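Local coordinates for protein predicted component of a thermophile-specific DNA repair system, contains a RAMP domain (Methanopyrus kandleri, PDB 4N0L) that probably binds CRISPR RNA as the Csm3 backbone subunit of a type III-A interference complex in antiviral defence, and carries a bound zinc ion, at residues E94-A99 and R104-W109; T180-N185 and E304-S309; Q255-S260 and G266-R271. All coordinates share one frame; numbering follows the deposited sequence.

Contact 1 (E94-A99 and R104-W109); sequences EVYEEA and REDPPW
Y96 and D106 make this contact by themselves, and the loop 104-109 is most easily read as the frame that carries the aspartate to the tyrosine. At the start of that loop, R104 and E105 turn to other parts of the chain, R104 in a salt bridge with D153 and E105 in one with R150. D106 follows. Its carboxylate swings beside its own backbone N, anti to the carbonyl carbon (chi1 -65°), which brings OD1 nearer to the helix than the CB position alone would suggest. Y96 reaches out from the helix to meet it, and its OH donates to D106 OD1 over a very short 2.5 Å. The oxygen arrives at the edge of the phenol, in the ring plane, with OD1 3.4 Å from Y96 CE1, while ring and carboxylate planes stand 54° apart. OD2 lies farther off, 3.7 Å from Y96 OH, and the grip is therefore one-sided. K100, just beyond the helix, forms a long, weak ion pair with the same OD1 and may lend that oxygen some further charge balance. P107 follows, its CB 3.6 Å above one face of the W109 indole, toward the rim. W109 ends the segment edge-to-face with H86, a zinc ligand, and touches C88 and C115. The tyrosine-carboxylate bond links helix 93-99 to the loop before helix 116-121, at the surface of the region that holds the zinc site of one histidine and three cysteines, whose metal lies about 12 Å from the Y96 side chain.

Contact 2 (T180-N185 and E304-S309); sequences TTYTVN and EVTYLS
T180 and T306 face each other through their hydroxyls, and the polar part of this contact starts there. T180 OG1 lies 2.9 Å from T306 OG1 in a hydrogen bond whose proton is not settled, because T183 OG1, 3.1 Å from T180 OG1, competes for it. In both threonines the hydroxyl sits between the backbone N and the carbonyl carbon (chi1 67° and 72°), and the two side chains meet at about a right angle. The strongest polar partner of T306 OG1 lies beyond the pair: E13 OE2 of strand 7-16 is hydrogen-bonded to it. T183 OG1 in turn is bonded to the backbone N of R223, which extends the polar group to a second strand of the sheet.

A second polar link runs through water. The backbone N of Y182 gives its proton to a water 2.8 Å away, and that water lies 2.9 Å from T306 O, to which it can donate. The first turn of helix 181-191 is thereby joined to the 304-309 loop by a backbone-to-backbone bridge.

The apolar contacts flank the hydroxyls. T306 CG2 approaches the phenol of Y182 obliquely, 3.5 Å from CD2, and T306 CB also touches Y182 CB. From the other segment, T180 CG2 packs against Y307, 3.8 Å from its CB and a little farther from CD1.

Each of the two central threonines thus turns its hydroxyl to polar partners and its methyl to a tyrosine. With T180 at the N-cap position, the chemistry implies a polar cluster in which the hydroxyls of T306, T180 and T183 reach from E13 to the start of helix 181-191, the T180 proton having alternative acceptors.

Contact 3 (Q255-S260 and G266-R271); sequences QGIGHS and GRVEFR
With I257 CG2 beside its own backbone N and CG1 held between N and the carbonyl carbon (chi1 54°), the two branches take separate tasks. CG2 meets both methyls of V268, 3.6 Å from V268 CG2, and the side chains cross at about a right angle. CG1 rests 3.5 Å from G266 O. That same carbonyl accepts the backbone N-H of I257 at 3.1 Å. The bond is fairly straight at 162°, its donor tilted 22° from the carbonyl plane. G256 CA adds a CA-H...O contact to G266 O, 3.4 Å long. R267 starts away from 255-260 but bends back at chi2, bringing NH1 to 3.6 Å from Q255 C, at the end of helix 238-255.

Glycine is needed at both close points: G256 and G266 have positive phi, where a CB would jam against the preceding carbonyl, and at G266 it would also strike I257 CG1. V252 of helix 238-255 touches both I257 and V268, and I14 and L16 of strand 7-16 line V268. Here, at the start of an inner strand of the five-stranded antiparallel RRM-like sheet, the contact closes the base of a glycine-rich loop, consistent with the one characteristic of RAMP proteins.

Overall arrangement
Contact 1 comes first along the chain and stands apart, in the zinc-bearing region; its centre is about 46 Å from that of contact 2 and about 35 Å from that of contact 3, both of them across the centre of the chain. Contacts 2 and 3 belong to the sheet-based body, about 19 Å apart between centres, with contact 3 nested inside the loop that contact 2 closes. They touch where E304 meets R271 in a salt bridge. Strand 7-16 serves both, through E13 for contact 2 and I14 and L16 for contact 3. Contacts 2 and 3 thus both join other parts of the chain to the RRM-like sheet, while contact 1 lies at the surface of the zinc-bearing region.

Contact 1 (E94-A99 and R104-W109)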
loop_
_atom_site.group_PDB
_atom_site.type_symbol
_atom_site.label_atom_id
_atom_site.label_comp_id
_atom_site.label_asym_id
_atom_site.label_seq_id
_atom_site.Cartn_x
_atom_site.Cartn_y
_atom_site.Cartn_z
ATOM N N GLU A 94 -21.747 6.390 0.862
ATOM C CA GLU A 94 -23.112 5.864 0.876
ATOM C C GLU A 94 -23.378 5.067 2.148
ATOM O O GLU A 94 -24.348 5.328 2.862
ATOM C CB GLU A 94 -23.377 4.987 -0.346
ATOM C CG GLU A 94 -23.634 5.750 -1.632
ATOM C CD GLU A 94 -23.173 4.993 -2.861
ATOM O OE1 GLU A 94 -22.104 4.354 -2.802
ATOM O OE2 GLU A 94 -23.892 5.027 -3.882
ATOM N N VAL A 95 -22.509 4.094 2.412
ATOM C CA VAL A 95 -22.596 3.253 3.602
ATOM C C VAL A 95 -22.785 4.061 4.886
ATOM O O VAL A 95 -23.667 3.753 5.689
ATOM C CB VAL A 95 -21.340 2.366 3.748
ATOM C CG1 VAL A 95 -21.337 1.657 5.093
ATOM C CG2 VAL A 95 -21.270 1.359 2.612
ATOM N N TYR A 96 -21.964 5.090 5.082
ATOM C CA TYR A 96 -22.061 5.900 6.294
ATOM C C TYR A 96 -23.371 6.684 6.374
ATOM O O TYR A 96 -23.980 6.766 7.442
ATOM C CB TYR A 96 -20.889 6.870 6.400
ATOM C CG TYR A 96 -21.015 7.812 7.578
ATOM C CD1 TYR A 96 -20.721 7.384 8.866
ATOM C CD2 TYR A 96 -21.436 9.126 7.404
ATOM C CE1 TYR A 96 -20.841 8.236 9.948
ATOM C CE2 TYR A 96 -21.559 9.985 8.481
ATOM C CZ TYR A 96 -21.259 9.536 9.749
ATOM O OH TYR A 96 -21.377 10.386 10.824
ATOM N N GLU A 97 -23.794 7.265 5.253
ATOM C CA GLU A 97 -25.031 8.043 5.218
ATOM C C GLU A 97 -26.186 7.114 5.568
ATOM O O GLU A 97 -27.080 7.460 6.340
ATOM C CB GLU A 97 -25.259 8.680 3.843
ATOM C CG GLU A 97 -24.101 9.515 3.298
ATOM C CD GLU A 97 -24.004 10.898 3.913
ATOM O OE1 GLU A 97 -23.824 11.872 3.150
ATOM O OE2 GLU A 97 -24.094 11.014 5.153
ATOM N N GLU A 98 -26.136 5.923 4.984
ATOM C CA GLU A 98 -27.144 4.889 5.167
ATOM C C GLU A 98 -27.160 4.345 6.596
ATOM O O GLU A 98 -28.192 3.886 7.082
ATOM C CB GLU A 98 -26.885 3.759 4.167
ATOM C CG GLU A 98 -27.992 2.740 4.016
ATOM C CD GLU A 98 -27.679 1.737 2.923
ATOM O OE1 GLU A 98 -26.579 1.829 2.338
ATOM O OE2 GLU A 98 -28.526 0.860 2.647
ATOM N N ALA A 99 -26.009 4.395 7.261
ATOM C CA ALA A 99 -25.865 3.841 8.606
ATOM C C ALA A 99 -26.009 4.886 9.713
ATOM O O ALA A 99 -26.165 4.534 10.883
ATOM C CB ALA A 99 -24.520 3.133 8.739
ATOM N N ARG A 104 -24.932 6.100 17.448
ATOM C CA ARG A 104 -24.959 6.991 18.601
ATOM C C ARG A 104 -23.797 7.969 18.518
ATOM O O ARG A 104 -23.880 9.103 18.990
ATOM C CB ARG A 104 -24.879 6.199 19.906
ATOM C CG ARG A 104 -26.012 5.215 20.129
ATOM C CD ARG A 104 -25.751 4.379 21.373
ATOM N NE ARG A 104 -26.905 3.571 21.755
ATOM C CZ ARG A 104 -26.884 2.646 22.711
ATOM N NH1 ARG A 104 -25.766 2.407 23.380
ATOM N NH2 ARG A 104 -27.982 1.956 22.994
ATOM N N GLU A 105 -22.711 7.508 17.907
ATOM C CA GLU A 105 -21.471 8.267 17.830
ATOM C C GLU A 105 -20.638 7.719 16.681
ATOM O O GLU A 105 -20.728 6.535 16.356
ATOM C CB GLU A 105 -20.703 8.180 19.153
ATOM C CG GLU A 105 -19.482 9.082 19.249
ATOM C CD GLU A 105 -18.835 9.037 20.622
ATOM O OE1 GLU A 105 -17.606 9.242 20.709
ATOM O OE2 GLU A 105 -19.556 8.806 21.617
ATOM N N ASP A 106 -19.839 8.579 16.061
ATOM C CA ASP A 106 -19.032 8.172 14.919
ATOM C C ASP A 106 -17.905 7.238 15.344
ATOM O O ASP A 106 -17.178 7.534 16.294
ATOM C CB ASP A 106 -18.444 9.394 14.209
ATOM C CG ASP A 106 -19.508 10.282 13.592
ATOM O OD1 ASP A 106 -20.480 9.743 13.019
ATOM O OD2 ASP A 106 -19.371 11.520 13.681
ATOM N N PRO A 107 -17.775 6.093 14.654
ATOM C CA PRO A 107 -16.591 5.242 14.814
ATOM C C PRO A 107 -15.328 6.074 14.627
ATOM O O PRO A 107 -15.217 6.780 13.625
ATOM C CB PRO A 107 -16.749 4.199 13.706
ATOM C CG PRO A 107 -18.218 4.159 13.429
ATOM C CD PRO A 107 -18.733 5.546 13.679
ATOM N N PRO A 108 -14.391 6.002 15.583
ATOM C CA PRO A 108 -13.275 6.955 15.630
ATOM C C PRO A 108 -12.248 6.779 14.509
ATOM O O PRO A 108 -11.409 7.660 14.323
ATOM C CB PRO A 108 -12.639 6.667 16.994
ATOM C CG PRO A 108 -12.966 5.243 17.262
ATOM C CD PRO A 108 -14.329 5.018 16.677
ATOM N N TRP A 109 -12.318 5.675 13.771
ATOM C CA TRP A 109 -11.360 5.419 12.699
ATOM C C TRP A 109 -11.893 5.918 11.362
ATOM O O TRP A 109 -11.341 5.605 10.307
ATOM C CB TRP A 109 -11.036 3.928 12.602
ATOM C CG TRP A 109 -12.206 3.086 12.196
ATOM C CD1 TRP A 109 -12.615 2.810 10.923
ATOM C CD2 TRP A 109 -13.112 2.399 13.067
ATOM N NE1 TRP A 109 -13.725 2.000 10.948
ATOM C CE2 TRP A 109 -14.050 1.733 12.252
ATOM C CE3 TRP A 109 -13.225 2.286 14.456
ATOM C CZ2 TRP A 109 -15.085 0.964 12.780
ATOM C CZ3 TRP A 109 -14.253 1.522 14.978
ATOM C CH2 TRP A 109 -15.169 0.872 14.142
#

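Contact 2 (T180-N185 and E304-S309)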
loop_
_atom_site.group_PDB
_atom_site.type_symbol
_atom_site.label_atom_id
_atom_site.label_comp_id
_atom_site.label_asym_id
_atom_site.label_seq_id
_atom_site.Cartn_x
_atom_site.Cartn_y
_atom_site.Cartn_z
ATOM N N THR A 180 16.199 -4.954 -10.993
ATOM C CA THR A 180 16.444 -4.224 -12.232
ATOM C C THR A 180 17.662 -4.803 -12.943
ATOM O O THR A 180 18.449 -5.529 -12.336
ATOM C CB THR A 180 16.666 -2.719 -11.978
ATOM O OG1 THR A 180 17.893 -2.525 -11.264
ATOM C CG2 THR A 180 15.514 -2.139 -11.167
ATOM N N THR A 181 17.799 -4.499 -14.230
ATOM C CA THR A 181 18.944 -4.955 -15.013
ATOM C C THR A 181 20.260 -4.531 -14.362
ATOM O O THR A 181 21.211 -5.311 -14.302
ATOM C CB THR A 181 18.887 -4.416 -16.457
ATOM O OG1 THR A 181 17.761 -4.986 -17.135
ATOM C CG2 THR A 181 20.155 -4.766 -17.220
ATOM N N TYR A 182 20.298 -3.298 -13.862
ATOM C CA TYR A 182 21.453 -2.798 -13.121
ATOM C C TYR A 182 21.756 -3.680 -11.911
ATOM O O TYR A 182 22.912 -3.961 -11.610
ATOM C CB TYR A 182 21.222 -1.353 -12.674
ATOM C CG TYR A 182 22.165 -0.886 -11.585
ATOM C CD1 TYR A 182 23.460 -0.482 -11.889
ATOM C CD2 TYR A 182 21.759 -0.838 -10.256
ATOM C CE1 TYR A 182 24.326 -0.051 -10.900
ATOM C CE2 TYR A 182 22.618 -0.405 -9.260
ATOM C CZ TYR A 182 23.901 -0.015 -9.587
ATOM O OH TYR A 182 24.761 0.414 -8.601
ATOM N N THR A 183 20.709 -4.105 -11.215
ATOM C CA THR A 183 20.872 -4.921 -10.020
ATOM C C THR A 183 21.450 -6.295 -10.374
ATOM O O THR A 183 22.285 -6.833 -9.644
ATOM C CB THR A 183 19.529 -5.076 -9.272
ATOM O OG1 THR A 183 19.130 -3.803 -8.751
ATOM C CG2 THR A 183 19.648 -6.060 -8.123
ATOM N N VAL A 184 21.022 -6.848 -11.505
ATOM C CA VAL A 184 21.504 -8.151 -11.955
ATOM C C VAL A 184 22.915 -8.070 -12.544
ATOM O O VAL A 184 23.785 -8.878 -12.212
ATOM C CB VAL A 184 20.559 -8.768 -13.004
ATOM C CG1 VAL A 184 21.134 -10.072 -13.543
ATOM C CG2 VAL A 184 19.181 -8.999 -12.402
ATOM N N ASN A 185 23.132 -7.094 -13.422
ATOM C CA ASN A 185 24.400 -6.958 -14.133
ATOM C C ASN A 185 25.523 -6.344 -13.296
ATOM O O ASN A 185 26.701 -6.578 -13.564
ATOM C CB ASN A 185 24.204 -6.122 -15.401
ATOM C CG ASN A 185 23.420 -6.856 -16.469
ATOM O OD1 ASN A 185 22.945 -7.972 -16.253
ATOM N ND2 ASN A 185 23.282 -6.233 -17.634
ATOM N N GLU A 304 20.216 7.019 -10.323
ATOM C CA GLU A 304 19.371 7.205 -9.141
ATOM C C GLU A 304 18.115 6.331 -9.181
ATOM O O GLU A 304 17.699 5.804 -8.149
ATOM C CB GLU A 304 18.973 8.678 -8.988
ATOM C CG GLU A 304 20.142 9.648 -8.805
ATOM C CD GLU A 304 20.907 9.446 -7.499
ATOM O OE1 GLU A 304 20.470 8.638 -6.650
ATOM O OE2 GLU A 304 21.959 10.098 -7.326
ATOM N N VAL A 305 17.512 6.171 -10.355
ATOM C CA VAL A 305 16.354 5.292 -10.486
ATOM C C VAL A 305 16.601 4.350 -11.660
ATOM O O VAL A 305 16.197 4.623 -12.788
ATOM C CB VAL A 305 15.041 6.078 -10.706
ATOM C CG1 VAL A 305 13.849 5.130 -10.715
ATOM C CG2 VAL A 305 14.861 7.138 -9.628
ATOM N N THR A 306 17.251 3.225 -11.373
ATOM C CA THR A 306 17.756 2.330 -12.410
ATOM C C THR A 306 16.662 1.597 -13.179
ATOM O O THR A 306 16.883 1.151 -14.306
ATOM C CB THR A 306 18.720 1.285 -11.812
ATOM O OG1 THR A 306 17.982 0.322 -11.050
ATOM C CG2 THR A 306 19.738 1.966 -10.915
ATOM N N TYR A 307 15.487 1.479 -12.568
ATOM C CA TYR A 307 14.375 0.746 -13.165
ATOM C C TYR A 307 13.915 1.380 -14.468
ATOM O O TYR A 307 13.428 0.688 -15.365
ATOM C CB TYR A 307 13.201 0.671 -12.187
ATOM C CG TYR A 307 12.021 -0.150 -12.671
ATOM C CD1 TYR A 307 12.199 -1.436 -13.167
ATOM C CD2 TYR A 307 10.728 0.356 -12.615
ATOM C CE1 TYR A 307 11.119 -2.195 -13.594
ATOM C CE2 TYR A 307 9.643 -0.392 -13.042
ATOM C CZ TYR A 307 9.845 -1.667 -13.530
ATOM O OH TYR A 307 8.768 -2.410 -13.960
ATOM N N LEU A 308 14.075 2.696 -14.568
ATOM C CA LEU A 308 13.580 3.438 -15.722
ATOM C C LEU A 308 14.253 3.006 -17.023
ATOM O O LEU A 308 13.635 3.050 -18.086
ATOM C CB LEU A 308 13.762 4.942 -15.510
ATOM C CG LEU A 308 12.989 5.539 -14.328
ATOM C CD1 LEU A 308 13.062 7.057 -14.341
ATOM C CD2 LEU A 308 11.536 5.066 -14.298
ATOM N N SER A 309 15.507 2.574 -16.938
ATOM C CA SER A 309 16.243 2.152 -18.128
ATOM C C SER A 309 15.750 0.815 -18.676
ATOM O O SER A 309 16.018 0.475 -19.827
ATOM C CB SER A 309 17.743 2.061 -17.828
ATOM O OG SER A 309 18.294 3.337 -17.547
HETATM O O HOH W 1 18.600 -1.136 -14.473
#

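Contact 3 (Q255-S260 and G266-R271)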
loop_
_atom_site.group_PDB
_atom_site.type_symbol
_atom_site.label_atom_id
_atom_site.label_comp_id
_atom_site.label_asym_id
_atom_site.label_seq_id
_atom_site.Cartn_x
_atom_site.Cartn_y
_atom_site.Cartn_z
ATOM N N GLN A 255 10.164 0.892 9.147
ATOM C CA GLN A 255 10.013 -0.331 9.930
ATOM C C GLN A 255 10.380 -1.609 9.170
ATOM O O GLN A 255 10.398 -2.690 9.756
ATOM C CB GLN A 255 8.576 -0.429 10.455
ATOM C CG GLN A 255 8.268 0.553 11.583
ATOM C CD GLN A 255 6.795 0.584 11.953
ATOM O OE1 GLN A 255 6.068 1.505 11.581
ATOM N NE2 GLN A 255 6.351 -0.422 12.700
ATOM N N GLY A 256 10.666 -1.491 7.877
ATOM C CA GLY A 256 11.101 -2.637 7.090
ATOM C C GLY A 256 9.984 -3.309 6.308
ATOM O O GLY A 256 8.828 -3.305 6.742
ATOM N N ILE A 257 10.325 -3.893 5.160
ATOM C CA ILE A 257 9.356 -4.651 4.368
ATOM C C ILE A 257 8.974 -5.947 5.068
ATOM O O ILE A 257 7.957 -6.562 4.749
ATOM C CB ILE A 257 9.893 -4.988 2.962
ATOM C CG1 ILE A 257 11.246 -5.696 3.070
ATOM C CG2 ILE A 257 10.020 -3.737 2.117
ATOM C CD1 ILE A 257 11.847 -6.073 1.733
ATOM N N GLY A 258 9.807 -6.359 6.016
ATOM C CA GLY A 258 9.543 -7.538 6.814
ATOM C C GLY A 258 9.907 -7.243 8.251
ATOM O O GLY A 258 10.171 -6.092 8.605
ATOM N N HIS A 259 9.932 -8.278 9.084
ATOM C CA HIS A 259 10.279 -8.097 10.486
ATOM C C HIS A 259 10.691 -9.410 11.131
ATOM O O HIS A 259 10.255 -10.486 10.720
ATOM C CB HIS A 259 9.104 -7.488 11.261
ATOM C CG HIS A 259 7.899 -8.373 11.326
ATOM N ND1 HIS A 259 7.742 -9.346 12.290
ATOM C CD2 HIS A 259 6.795 -8.437 10.545
ATOM C CE1 HIS A 259 6.593 -9.969 12.101
ATOM N NE2 HIS A 259 5.998 -9.437 11.047
ATOM N N SER A 260 11.549 -9.311 12.138
ATOM C CA SER A 260 11.819 -10.431 13.023
ATOM C C SER A 260 10.902 -10.299 14.231
ATOM O O SER A 260 9.965 -9.503 14.215
ATOM C CB SER A 260 13.291 -10.466 13.440
ATOM O OG SER A 260 13.662 -9.277 14.116
ATOM N N GLY A 266 14.769 -5.858 6.610
ATOM C CA GLY A 266 14.765 -5.420 5.227
ATOM C C GLY A 266 14.482 -3.937 5.091
ATOM O O GLY A 266 13.362 -3.535 4.776
ATOM N N ARG A 267 15.502 -3.121 5.325
ATOM C CA ARG A 267 15.357 -1.673 5.253
ATOM C C ARG A 267 15.322 -1.241 3.789
ATOM O O ARG A 267 16.152 -1.677 2.991
ATOM C CB ARG A 267 16.508 -0.976 5.990
ATOM C CG ARG A 267 16.717 -1.442 7.433
ATOM C CD ARG A 267 15.507 -1.176 8.322
ATOM N NE ARG A 267 15.628 -1.847 9.615
ATOM C CZ ARG A 267 14.743 -1.745 10.604
ATOM N NH1 ARG A 267 13.663 -0.989 10.458
ATOM N NH2 ARG A 267 14.941 -2.397 11.742
ATOM N N VAL A 268 14.361 -0.395 3.429
ATOM C CA VAL A 268 14.179 -0.036 2.024
ATOM C C VAL A 268 13.903 1.442 1.799
ATOM O O VAL A 268 13.471 2.161 2.700
ATOM C CB VAL A 268 13.014 -0.829 1.369
ATOM C CG1 VAL A 268 13.298 -2.326 1.362
ATOM C CG2 VAL A 268 11.688 -0.509 2.057
ATOM N N GLU A 269 14.163 1.881 0.572
ATOM C CA GLU A 269 13.809 3.216 0.120
ATOM C C GLU A 269 12.874 3.087 -1.070
ATOM O O GLU A 269 13.149 2.319 -1.993
ATOM C CB GLU A 269 15.047 4.008 -0.294
ATOM C CG GLU A 269 16.086 4.218 0.789
ATOM C CD GLU A 269 17.405 4.715 0.218
ATOM O OE1 GLU A 269 17.460 4.990 -1.001
ATOM O OE2 GLU A 269 18.388 4.825 0.982
ATOM N N PHE A 270 11.777 3.831 -1.061
ATOM C CA PHE A 270 10.929 3.906 -2.243
ATOM C C PHE A 270 11.283 5.141 -3.059
ATOM O O PHE A 270 10.864 6.252 -2.736
ATOM C CB PHE A 270 9.449 3.923 -1.855
ATOM C CG PHE A 270 8.990 2.662 -1.183
ATOM C CD1 PHE A 270 8.944 2.571 0.200
ATOM C CD2 PHE A 270 8.613 1.559 -1.937
ATOM C CE1 PHE A 270 8.525 1.408 0.819
ATOM C CE2 PHE A 270 8.194 0.392 -1.325
ATOM C CZ PHE A 270 8.149 0.315 0.056
ATOM N N ARG A 271 12.044 4.939 -4.127
ATOM C CA ARG A 271 12.472 6.046 -4.968
ATOM C C ARG A 271 11.461 6.212 -6.092
ATOM O O ARG A 271 11.470 5.467 -7.070
ATOM C CB ARG A 271 13.876 5.799 -5.523
ATOM C CG ARG A 271 14.959 5.810 -4.453
ATOM C CD ARG A 271 16.324 5.434 -5.008
ATOM N NE ARG A 271 17.364 5.551 -3.988
ATOM C CZ ARG A 271 18.619 5.917 -4.229
ATOM N NH1 ARG A 271 19.011 6.194 -5.466
ATOM N NH2 ARG A 271 19.490 5.997 -3.230
#